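Local coordinates for SusD-like carbohydrate binding protein BF1063 (Bacteroides fragilis NCTC 9343, PDB 3I4G) that probably binds carbohydrate at the bacterial outer membrane, as SusD-like proteins do in glycan uptake, at residues 88-92 against 513-519; 45-49 against 131-136; 55-59 against 73-77. One frame throughout, in Å; residues are numbered along the deposited sequence.

Interaction 1: 88-92 against 513-519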
loop_
_atom_site.group_PDB
_atom_site.type_symbol
_atom_site.label_atom_id
_atom_site.label_comp_id
_atom_site.label_asym_id
_atom_site.label_seq_id
_atom_site.Cartn_x
_atom_site.Cartn_y
_atom_site.Cartn_z
ATOM N N ILE A 88 -10.532 11.725 -4.460
ATOM C CA ILE A 88 -10.143 11.364 -5.826
ATOM C C ILE A 88 -9.562 12.609 -6.502
ATOM O O ILE A 88 -8.654 12.499 -7.341
ATOM C CB ILE A 88 -11.247 10.700 -6.682
ATOM C CG1 ILE A 88 -12.359 11.667 -7.072
ATOM C CG2 ILE A 88 -11.764 9.443 -5.944
ATOM C CD1 ILE A 88 -13.479 11.045 -7.970
ATOM N N LYS A 89 -10.074 13.805 -6.197
ATOM C CA LYS A 89 -9.487 15.009 -6.792
ATOM C C LYS A 89 -8.053 15.202 -6.347
ATOM O O LYS A 89 -7.206 15.599 -7.174
ATOM C CB LYS A 89 -10.329 16.240 -6.477
ATOM C CG LYS A 89 -9.790 17.553 -7.022
ATOM C CD LYS A 89 -9.782 17.588 -8.534
ATOM C CE LYS A 89 -9.024 18.794 -9.094
ATOM N NZ LYS A 89 -9.594 20.080 -8.687
ATOM N N ARG A 90 -7.716 14.920 -5.078
ATOM C CA ARG A 90 -6.314 15.010 -4.639
ATOM C C ARG A 90 -5.423 14.058 -5.399
ATOM O O ARG A 90 -4.327 14.427 -5.818
ATOM C CB ARG A 90 -6.130 14.706 -3.143
ATOM C CG ARG A 90 -6.653 15.756 -2.161
ATOM C CD ARG A 90 -5.781 16.979 -2.079
ATOM N NE ARG A 90 -4.472 16.697 -1.503
ATOM C CZ ARG A 90 -3.421 17.520 -1.522
ATOM N NH1 ARG A 90 -3.491 18.726 -2.068
ATOM N NH2 ARG A 90 -2.272 17.144 -0.975
ATOM N N TYR A 91 -5.823 12.798 -5.493
ATOM C CA TYR A 91 -4.999 11.834 -6.219
ATOM C C TYR A 91 -4.783 12.329 -7.657
ATOM O O TYR A 91 -3.677 12.261 -8.177
ATOM C CB TYR A 91 -5.628 10.467 -6.228
ATOM C CG TYR A 91 -5.493 9.621 -4.982
ATOM C CD1 TYR A 91 -4.247 9.174 -4.565
ATOM C CD2 TYR A 91 -6.607 9.175 -4.284
ATOM C CE1 TYR A 91 -4.114 8.297 -3.495
ATOM C CE2 TYR A 91 -6.476 8.309 -3.180
ATOM C CZ TYR A 91 -5.222 7.861 -2.824
ATOM O OH TYR A 91 -5.156 6.973 -1.764
ATOM N N TRP A 92 -5.849 12.781 -8.304
ATOM C CA TRP A 92 -5.754 13.299 -9.666
ATOM C C TRP A 92 -4.781 14.482 -9.772
ATOM O O TRP A 92 -3.859 14.506 -10.635
ATOM C CB TRP A 92 -7.124 13.753 -10.139
ATOM C CG TRP A 92 -7.170 14.345 -11.524
ATOM C CD1 TRP A 92 -6.925 15.633 -11.868
ATOM C CD2 TRP A 92 -7.534 13.664 -12.748
ATOM N NE1 TRP A 92 -7.082 15.798 -13.234
ATOM C CE2 TRP A 92 -7.478 14.612 -13.787
ATOM C CE3 TRP A 92 -7.924 12.361 -13.052
ATOM C CZ2 TRP A 92 -7.795 14.282 -15.115
ATOM C CZ3 TRP A 92 -8.212 12.042 -14.379
ATOM C CH2 TRP A 92 -8.153 13.002 -15.375
ATOM N N TRP A 513 -12.913 4.778 -10.913
ATOM C CA TRP A 513 -13.212 6.060 -10.287
ATOM C C TRP A 513 -13.611 7.019 -11.413
ATOM O O TRP A 513 -12.980 7.013 -12.459
ATOM C CB TRP A 513 -12.002 6.646 -9.577
ATOM C CG TRP A 513 -11.405 5.844 -8.466
ATOM C CD1 TRP A 513 -11.870 4.701 -7.888
ATOM C CD2 TRP A 513 -10.252 6.224 -7.717
ATOM N NE1 TRP A 513 -11.026 4.308 -6.865
ATOM C CE2 TRP A 513 -10.029 5.242 -6.729
ATOM C CE3 TRP A 513 -9.390 7.324 -7.784
ATOM C CZ2 TRP A 513 -8.960 5.316 -5.855
ATOM C CZ3 TRP A 513 -8.335 7.374 -6.966
ATOM C CH2 TRP A 513 -8.125 6.395 -5.994
ATOM N N PRO A 514 -14.636 7.869 -11.185
ATOM C CA PRO A 514 -15.005 8.871 -12.194
ATOM C C PRO A 514 -13.944 9.968 -12.297
ATOM O O PRO A 514 -13.202 10.230 -11.346
ATOM C CB PRO A 514 -16.295 9.450 -11.650
ATOM C CG PRO A 514 -16.137 9.322 -10.159
ATOM C CD PRO A 514 -15.418 7.992 -9.954
ATOM N N ILE A 515 -13.864 10.611 -13.456
ATOM C CA ILE A 515 -13.037 11.763 -13.605
ATOM C C ILE A 515 -13.549 12.835 -12.629
ATOM O O ILE A 515 -14.750 13.040 -12.535
ATOM C CB ILE A 515 -13.152 12.306 -15.050
ATOM C CG1 ILE A 515 -12.694 11.307 -16.117
ATOM C CG2 ILE A 515 -12.327 13.603 -15.193
ATOM C CD1 ILE A 515 -11.262 10.880 -16.013
ATOM N N PRO A 516 -12.647 13.515 -11.910
ATOM C CA PRO A 516 -13.146 14.513 -10.978
ATOM C C PRO A 516 -14.045 15.553 -11.651
ATOM O O PRO A 516 -13.773 15.992 -12.766
ATOM C CB PRO A 516 -11.864 15.148 -10.433
ATOM C CG PRO A 516 -10.831 14.063 -10.569
ATOM C CD PRO A 516 -11.191 13.367 -11.825
ATOM N N GLN A 517 -15.089 15.948 -10.934
ATOM C CA GLN A 517 -16.122 16.823 -11.483
ATOM C C GLN A 517 -15.548 18.128 -12.009
ATOM O O GLN A 517 -15.996 18.614 -13.062
ATOM C CB GLN A 517 -17.189 17.138 -10.428
ATOM C CG GLN A 517 -18.406 17.844 -10.962
ATOM C CD GLN A 517 -19.163 16.987 -11.936
ATOM O OE1 GLN A 517 -19.561 15.859 -11.595
ATOM N NE2 GLN A 517 -19.388 17.511 -13.150
ATOM N N SER A 518 -14.574 18.695 -11.311
ATOM C CA SER A 518 -14.046 19.984 -11.771
ATOM C C SER A 518 -13.431 19.872 -13.162
ATOM O O SER A 518 -13.452 20.842 -13.959
ATOM C CB SER A 518 -13.016 20.521 -10.789
ATOM O OG SER A 518 -11.909 19.666 -10.673
ATOM N N GLU A 519 -12.836 18.714 -13.445
ATOM C CA GLU A 519 -12.142 18.495 -14.715
ATOM C C GLU A 519 -13.147 18.199 -15.814
ATOM O O GLU A 519 -12.961 18.657 -16.947
ATOM C CB GLU A 519 -11.067 17.415 -14.525
ATOM C CG GLU A 519 -10.102 17.751 -13.376
ATOM C CD GLU A 519 -9.597 19.196 -13.390
ATOM O OE1 GLU A 519 -8.887 19.562 -14.352
ATOM O OE2 GLU A 519 -9.927 19.999 -12.475
HETATM O O HOH W 1 -6.488 18.483 -14.349
#

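Interaction 2: 45-49 against 131-136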
loop_
_atom_site.group_PDB
_atom_site.type_symbol
_atom_site.label_atom_id
_atom_site.label_comp_id
_atom_site.label_asym_id
_atom_site.label_seq_id
_atom_site.Cartn_x
_atom_site.Cartn_y
_atom_site.Cartn_z
ATOM N N SER A 45 -1.318 13.110 -0.226
ATOM C CA SER A 45 -0.487 14.053 -0.935
ATOM C C SER A 45 0.261 13.390 -2.076
ATOM O O SER A 45 0.880 14.075 -2.889
ATOM C CB SER A 45 0.519 14.741 -0.010
ATOM O OG SER A 45 1.395 13.815 0.563
ATOM N N ASP A 46 0.223 12.064 -2.133
ATOM C CA ASP A 46 0.903 11.280 -3.153
ATOM C C ASP A 46 0.420 9.859 -3.073
ATOM O O ASP A 46 -0.056 9.453 -2.028
ATOM C CB ASP A 46 2.410 11.257 -2.923
ATOM C CG ASP A 46 3.139 10.701 -4.103
ATOM O OD1 ASP A 46 3.055 11.371 -5.150
ATOM O OD2 ASP A 46 3.747 9.610 -4.018
ATOM N N TRP A 47 0.564 9.080 -4.146
ATOM C CA TRP A 47 0.268 7.668 -4.075
ATOM C C TRP A 47 1.102 6.965 -3.008
ATOM O O TRP A 47 0.714 5.881 -2.557
ATOM C CB TRP A 47 0.546 6.994 -5.430
ATOM C CG TRP A 47 -0.299 7.579 -6.530
ATOM C CD1 TRP A 47 0.096 8.468 -7.485
ATOM C CD2 TRP A 47 -1.705 7.377 -6.730
ATOM N NE1 TRP A 47 -0.984 8.814 -8.285
ATOM C CE2 TRP A 47 -2.088 8.139 -7.842
ATOM C CE3 TRP A 47 -2.657 6.551 -6.122
ATOM C CZ2 TRP A 47 -3.388 8.137 -8.323
ATOM C CZ3 TRP A 47 -3.949 6.537 -6.637
ATOM C CH2 TRP A 47 -4.294 7.339 -7.700
ATOM N N TRP A 48 2.237 7.538 -2.608
ATOM C CA TRP A 48 3.127 6.906 -1.643
ATOM C C TRP A 48 3.135 7.577 -0.283
ATOM O O TRP A 48 3.896 7.168 0.574
ATOM C CB TRP A 48 4.559 6.857 -2.173
ATOM C CG TRP A 48 4.661 6.137 -3.487
ATOM C CD1 TRP A 48 3.956 5.043 -3.874
ATOM C CD2 TRP A 48 5.533 6.453 -4.593
ATOM N NE1 TRP A 48 4.332 4.659 -5.130
ATOM C CE2 TRP A 48 5.283 5.516 -5.600
ATOM C CE3 TRP A 48 6.464 7.447 -4.826
ATOM C CZ2 TRP A 48 5.935 5.541 -6.815
ATOM C CZ3 TRP A 48 7.115 7.477 -6.032
ATOM C CH2 TRP A 48 6.838 6.552 -7.024
ATOM N N SER A 49 2.319 8.609 -0.080
ATOM C CA SER A 49 2.239 9.255 1.230
ATOM C C SER A 49 1.492 8.340 2.199
ATOM O O SER A 49 0.886 7.332 1.795
ATOM C CB SER A 49 1.564 10.616 1.152
ATOM O OG SER A 49 0.148 10.521 1.011
ATOM N N THR A 131 5.145 6.054 -12.987
ATOM C CA THR A 131 4.410 5.593 -11.825
ATOM C C THR A 131 3.097 6.350 -11.689
ATOM O O THR A 131 2.104 5.768 -11.295
ATOM C CB THR A 131 5.159 5.676 -10.483
ATOM O OG1 THR A 131 5.449 7.036 -10.136
ATOM C CG2 THR A 131 6.409 4.810 -10.456
ATOM N N GLN A 132 3.052 7.625 -12.034
ATOM C CA GLN A 132 1.799 8.367 -11.901
ATOM C C GLN A 132 0.761 7.837 -12.857
ATOM O O GLN A 132 -0.390 7.675 -12.470
ATOM C CB GLN A 132 2.042 9.866 -12.133
ATOM C CG GLN A 132 3.125 10.462 -11.245
ATOM C CD GLN A 132 2.878 10.230 -9.774
ATOM O OE1 GLN A 132 2.095 10.944 -9.152
ATOM N NE2 GLN A 132 3.570 9.236 -9.196
ATOM N N TYR A 133 1.144 7.575 -14.109
ATOM C CA TYR A 133 0.216 7.004 -15.069
ATOM C C TYR A 133 -0.203 5.580 -14.650
ATOM O O TYR A 133 -1.320 5.191 -14.897
ATOM C CB TYR A 133 0.796 7.050 -16.492
ATOM C CG TYR A 133 0.722 8.435 -17.053
ATOM C CD1 TYR A 133 -0.502 8.993 -17.350
ATOM C CD2 TYR A 133 1.866 9.208 -17.242
ATOM C CE1 TYR A 133 -0.596 10.274 -17.834
ATOM C CE2 TYR A 133 1.781 10.489 -17.768
ATOM C CZ TYR A 133 0.546 11.010 -18.043
ATOM O OH TYR A 133 0.386 12.330 -18.554
ATOM N N PHE A 134 0.690 4.818 -14.018
ATOM C CA PHE A 134 0.369 3.493 -13.525
ATOM C C PHE A 134 -0.775 3.554 -12.523
ATOM O O PHE A 134 -1.740 2.789 -12.636
ATOM C CB PHE A 134 1.635 2.848 -12.900
ATOM C CG PHE A 134 1.334 1.652 -12.047
ATOM C CD1 PHE A 134 1.181 0.400 -12.592
ATOM C CD2 PHE A 134 1.160 1.798 -10.684
ATOM C CE1 PHE A 134 0.855 -0.666 -11.822
ATOM C CE2 PHE A 134 0.842 0.720 -9.890
ATOM C CZ PHE A 134 0.683 -0.510 -10.476
ATOM N N TYR A 135 -0.685 4.444 -11.567
ATOM C CA TYR A 135 -1.763 4.580 -10.599
ATOM C C TYR A 135 -3.037 5.216 -11.207
ATOM O O TYR A 135 -4.136 4.748 -10.955
ATOM C CB TYR A 135 -1.292 5.353 -9.368
ATOM C CG TYR A 135 -0.270 4.652 -8.529
ATOM C CD1 TYR A 135 -0.630 3.564 -7.751
ATOM C CD2 TYR A 135 1.037 5.085 -8.462
ATOM C CE1 TYR A 135 0.316 2.906 -6.987
ATOM C CE2 TYR A 135 1.980 4.435 -7.714
ATOM C CZ TYR A 135 1.602 3.335 -6.985
ATOM O OH TYR A 135 2.537 2.692 -6.207
ATOM N N LEU A 136 -2.896 6.244 -12.038
ATOM C CA LEU A 136 -4.076 6.772 -12.730
ATOM C C LEU A 136 -4.798 5.696 -13.519
ATOM O O LEU A 136 -6.028 5.591 -13.499
ATOM C CB LEU A 136 -3.686 7.925 -13.629
ATOM C CG LEU A 136 -3.232 9.220 -12.964
ATOM C CD1 LEU A 136 -2.600 10.104 -14.007
ATOM C CD2 LEU A 136 -4.397 9.904 -12.282
HETATM O O HOH W 2 3.630 8.408 -6.496
HETATM O O HOH W 3 0.809 11.584 -6.648
#

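Interaction 3: 55-59 against 73-77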
loop_
_atom_site.group_PDB
_atom_site.type_symbol
_atom_site.label_atom_id
_atom_site.label_comp_id
_atom_site.label_asym_id
_atom_site.label_seq_id
_atom_site.Cartn_x
_atom_site.Cartn_y
_atom_site.Cartn_z
HETATM N N MSE A 55 -3.107 4.149 4.069
HETATM C CA MSE A 55 -4.517 4.258 4.405
HETATM C C MSE A 55 -5.457 3.839 3.303
HETATM O O MSE A 55 -6.657 3.723 3.590
HETATM C CB MSE A 55 -4.839 5.659 4.897
HETATM C CG MSE A 55 -4.104 5.988 6.188
HETATM SE SE MSE A 55 -4.550 7.728 6.896
HETATM C CE MSE A 55 -3.765 7.558 8.587
HETATM N N MSE A 56 -4.973 3.520 2.103
HETATM C CA MSE A 56 -5.838 2.862 1.145
HETATM C C MSE A 56 -6.314 1.533 1.703
HETATM O O MSE A 56 -7.280 0.978 1.196
HETATM C CB MSE A 56 -5.173 2.609 -0.215
HETATM C CG MSE A 56 -5.008 3.818 -1.027
HETATM SE SE MSE A 56 -4.666 3.385 -2.895
HETATM C CE MSE A 56 -6.263 4.078 -3.761
ATOM N N GLU A 57 -5.669 0.987 2.731
ATOM C CA GLU A 57 -6.179 -0.246 3.311
ATOM C C GLU A 57 -7.590 -0.041 3.865
ATOM O O GLU A 57 -8.358 -1.001 3.968
ATOM C CB GLU A 57 -5.240 -0.774 4.411
ATOM C CG GLU A 57 -5.091 -2.255 4.408
ATOM C CD GLU A 57 -4.128 -2.791 3.386
ATOM O OE1 GLU A 57 -3.779 -2.116 2.409
ATOM O OE2 GLU A 57 -3.761 -3.940 3.520
ATOM N N HIS A 58 -7.931 1.185 4.215
ATOM C CA HIS A 58 -9.290 1.514 4.660
ATOM C C HIS A 58 -10.367 1.302 3.619
ATOM O O HIS A 58 -11.559 1.262 3.965
ATOM C CB HIS A 58 -9.400 2.986 5.122
ATOM C CG HIS A 58 -8.454 3.356 6.207
ATOM N ND1 HIS A 58 -8.327 4.650 6.665
ATOM C CD2 HIS A 58 -7.525 2.622 6.861
ATOM C CE1 HIS A 58 -7.396 4.677 7.611
ATOM N NE2 HIS A 58 -6.878 3.467 7.734
ATOM N N LEU A 59 -9.964 1.181 2.356
ATOM C CA LEU A 59 -10.871 0.957 1.254
ATOM C C LEU A 59 -11.044 -0.515 0.958
ATOM O O LEU A 59 -11.768 -0.874 0.032
ATOM C CB LEU A 59 -10.294 1.633 0.003
ATOM C CG LEU A 59 -9.932 3.108 0.146
ATOM C CD1 LEU A 59 -9.447 3.667 -1.220
ATOM C CD2 LEU A 59 -11.081 3.959 0.723
ATOM N N PHE A 73 -13.465 9.536 2.004
ATOM C CA PHE A 73 -12.403 8.613 1.616
ATOM C C PHE A 73 -12.935 7.196 1.612
ATOM O O PHE A 73 -12.793 6.469 0.649
ATOM C CB PHE A 73 -11.213 8.738 2.571
ATOM C CG PHE A 73 -10.006 7.918 2.196
ATOM C CD1 PHE A 73 -9.323 8.129 1.007
ATOM C CD2 PHE A 73 -9.504 6.975 3.086
ATOM C CE1 PHE A 73 -8.182 7.406 0.714
ATOM C CE2 PHE A 73 -8.381 6.277 2.802
ATOM C CZ PHE A 73 -7.707 6.495 1.639
ATOM N N PHE A 74 -13.597 6.812 2.691
ATOM C CA PHE A 74 -14.236 5.498 2.776
ATOM C C PHE A 74 -15.249 5.283 1.655
ATOM O O PHE A 74 -15.395 4.165 1.120
ATOM C CB PHE A 74 -14.887 5.353 4.165
ATOM C CG PHE A 74 -15.610 4.062 4.360
ATOM C CD1 PHE A 74 -14.929 2.912 4.785
ATOM C CD2 PHE A 74 -16.962 3.978 4.134
ATOM C CE1 PHE A 74 -15.618 1.706 4.979
ATOM C CE2 PHE A 74 -17.633 2.794 4.371
ATOM C CZ PHE A 74 -16.954 1.678 4.794
ATOM N N LYS A 75 -15.907 6.350 1.225
ATOM C CA LYS A 75 -16.898 6.247 0.176
ATOM C C LYS A 75 -16.304 5.854 -1.179
ATOM O O LYS A 75 -17.057 5.446 -2.046
ATOM C CB LYS A 75 -17.691 7.540 0.036
ATOM C CG LYS A 75 -18.593 7.805 1.189
ATOM C CD LYS A 75 -19.436 9.046 0.880
ATOM C CE LYS A 75 -20.332 9.423 2.014
ATOM N NZ LYS A 75 -21.232 10.569 1.666
ATOM N N ILE A 76 -14.993 5.954 -1.375
ATOM C CA ILE A 76 -14.385 5.567 -2.643
ATOM C C ILE A 76 -14.778 4.152 -3.010
ATOM O O ILE A 76 -15.040 3.885 -4.198
ATOM C CB ILE A 76 -12.855 5.706 -2.574
ATOM C CG1 ILE A 76 -12.511 7.202 -2.611
ATOM C CG2 ILE A 76 -12.208 4.970 -3.743
ATOM C CD1 ILE A 76 -11.069 7.522 -2.343
ATOM N N SER A 77 -14.821 3.218 -2.050
ATOM C CA SER A 77 -15.156 1.829 -2.375
ATOM C C SER A 77 -16.349 1.268 -1.619
ATOM O O SER A 77 -16.553 0.047 -1.632
ATOM C CB SER A 77 -13.941 0.938 -2.144
ATOM O OG SER A 77 -13.586 0.940 -0.799
#

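Interaction 1: 88-92 against 513-519
Ser518 OG has two polar partners, Lys89 and Glu519. It accepts a hydrogen bond from Lys89 NZ at 3.1 Å and donates one to Glu519 OE2 at 2.7 Å, on the anti lone pair of that oxygen. Lys89 NZ and Glu519 OE2 themselves lie 3.8 Å apart, a long salt bridge. The contact packs the first turns of helix 86-109 of the SusD-like fold against the C-terminal part of the chain, where a proline-rich stretch runs into helix 517-522. Pro516 stands at the N-cap position of that short helix, and its CA is the one nearest that of Lys89 across the two segments.

The Lys89 chain crosses Pro516 at about a right angle, with CD over CB of the proline. It bends at chi2 and chi4, and the second bend turns the ammonium group to the serine. Pro516 also serves Trp92. Its CD lies over one face of the indole, toward the rim, in a CH-pi contact 4.0 Å from the centroid of the six-membered ring. Ile515 CD1 reaches the far end of the same indole at CZ3 and CH2.

Before the prolines, Trp513 meets two residues of the helix. Ile88 CG2 rests over one face of its indole, off-centre, while Ile88 CD1 reaches Pro514. The Tyr91 ring approaches obliquely, planes 41° apart, with CD2 3.6 Å from Trp513 CH2. The polar ends of this pair are held by other parts of the fold, Tyr91 OH by Gly52 O and Trp513 NE1 by Tyr455 OH. A water in the plane of the Trp92 ring accepts from NE1 at 3.0 Å and donates to Glu519 OE1 at 2.6 Å.

Interaction 2: 45-49 against 131-136
Tyr135 is gripped by two consecutive tryptophans in different ways. Trp47 lies over one face of its ring as an offset stack, planes 13° apart, and the two side chains slide past each other in opposite directions. Each CB therefore sits over the other ring. Tyr135 CB is 3.4 Å from the centroid of the Trp47 five-membered ring, and Trp47 CB covers the tyrosine face toward its rim. Trp48 instead meets the phenol end. Its NE1 donates to Tyr135 OH at 2.9 Å, with the oxygen close to the indole plane.

In this SusD-like fold Asp46 to Ser49 form a type I beta turn, and the two indoles lie against helix 116-139. Asp46 has two conformers; in the one described, OD2 accepts from Trp48 N at 2.9 Å from above the carboxylate plane, an Asx turn. In that conformer two waters also join the carboxylate to the Gln132 amide, and Arg98 salt-bridges OD1. One water donates to Asp46 OD2 and accepts from Gln132 NE2; the other donates to Asp46 OD1 and Gln132 OE1. Gln132 NE2 donates to Thr131 OG1 at 3.0 Å, in the amide plane. That hydroxyl, also bonded to Leu128 O, lies 3.4 Å from Trp48 CH2.

Interaction 3: 55-59 against 73-77
One hydrogen bond crosses this contact, from Ser77 OG to Leu59 O at 2.7 Å. The serine OG is placed between its own backbone N and carbonyl carbon (chi1 64°), which points it at the last carbonyl of the 55-59 segment. The donor stands 18° out of the carbonyl plane. The CA atoms of Leu59 and Ser77 are the closest across the two segments.

The apolar contacts centre on Leu59, whose two methyl groups part company. CD2 sits over the centre of one face of the Phe73 ring in a CH-pi contact, 4.1 Å from the centroid. CD1 turns to Ile76 and meets CG2 at 4.0 Å, the two side chains crossing at a slant. Met55, a selenomethionine here, adds a contact from its CB to Phe73 CE2 at 4.2 Å. His58 CB approaches the same ring atom obliquely, while His58 ND1 is held by Asp65. The segments are a 3-10 turn, 55-59, and the short, weakly bonded helix 72-78. They belong to the N-terminal part of the SusD-like fold, and the short strand 63-65 lies between them in the chain.

Backbone oxygens take part around the aromatic rings. The edge of Phe73 points at Met55 O, with CE2 3.2 Å away. This oxygen also accepts from His58 N at 2.9 Å within the turn. Phe73 CG is anti to the backbone N (chi1 -175°), and this carries the ring across to the turn. Phe74 CD1 lies 3.8 Å from His58 O, whose hydrogen-bonding partner is Arg503.

From the N terminus, residues 45-49 come first and pair with helix 116-139, so interaction 2 closes a loop of 81 residues. Interaction 3 opens and closes within that loop, tying the 55-59 turn to helix 72-78 across 13 residues. Helix 86-109 then starts interaction 1, which is completed only near the C terminus by 513-519. Interactions 1 and 2 cross along the chain, whereas 3 and 1 follow in series. Tyr91 and Trp513 join the set: both pack on Trp47 of interaction 2 and on Met56 of interaction 3. Interactions 2 and 3 do not touch directly. Only interaction 1 reaches the C-terminal end; the other two tie parts of the N-terminal region together.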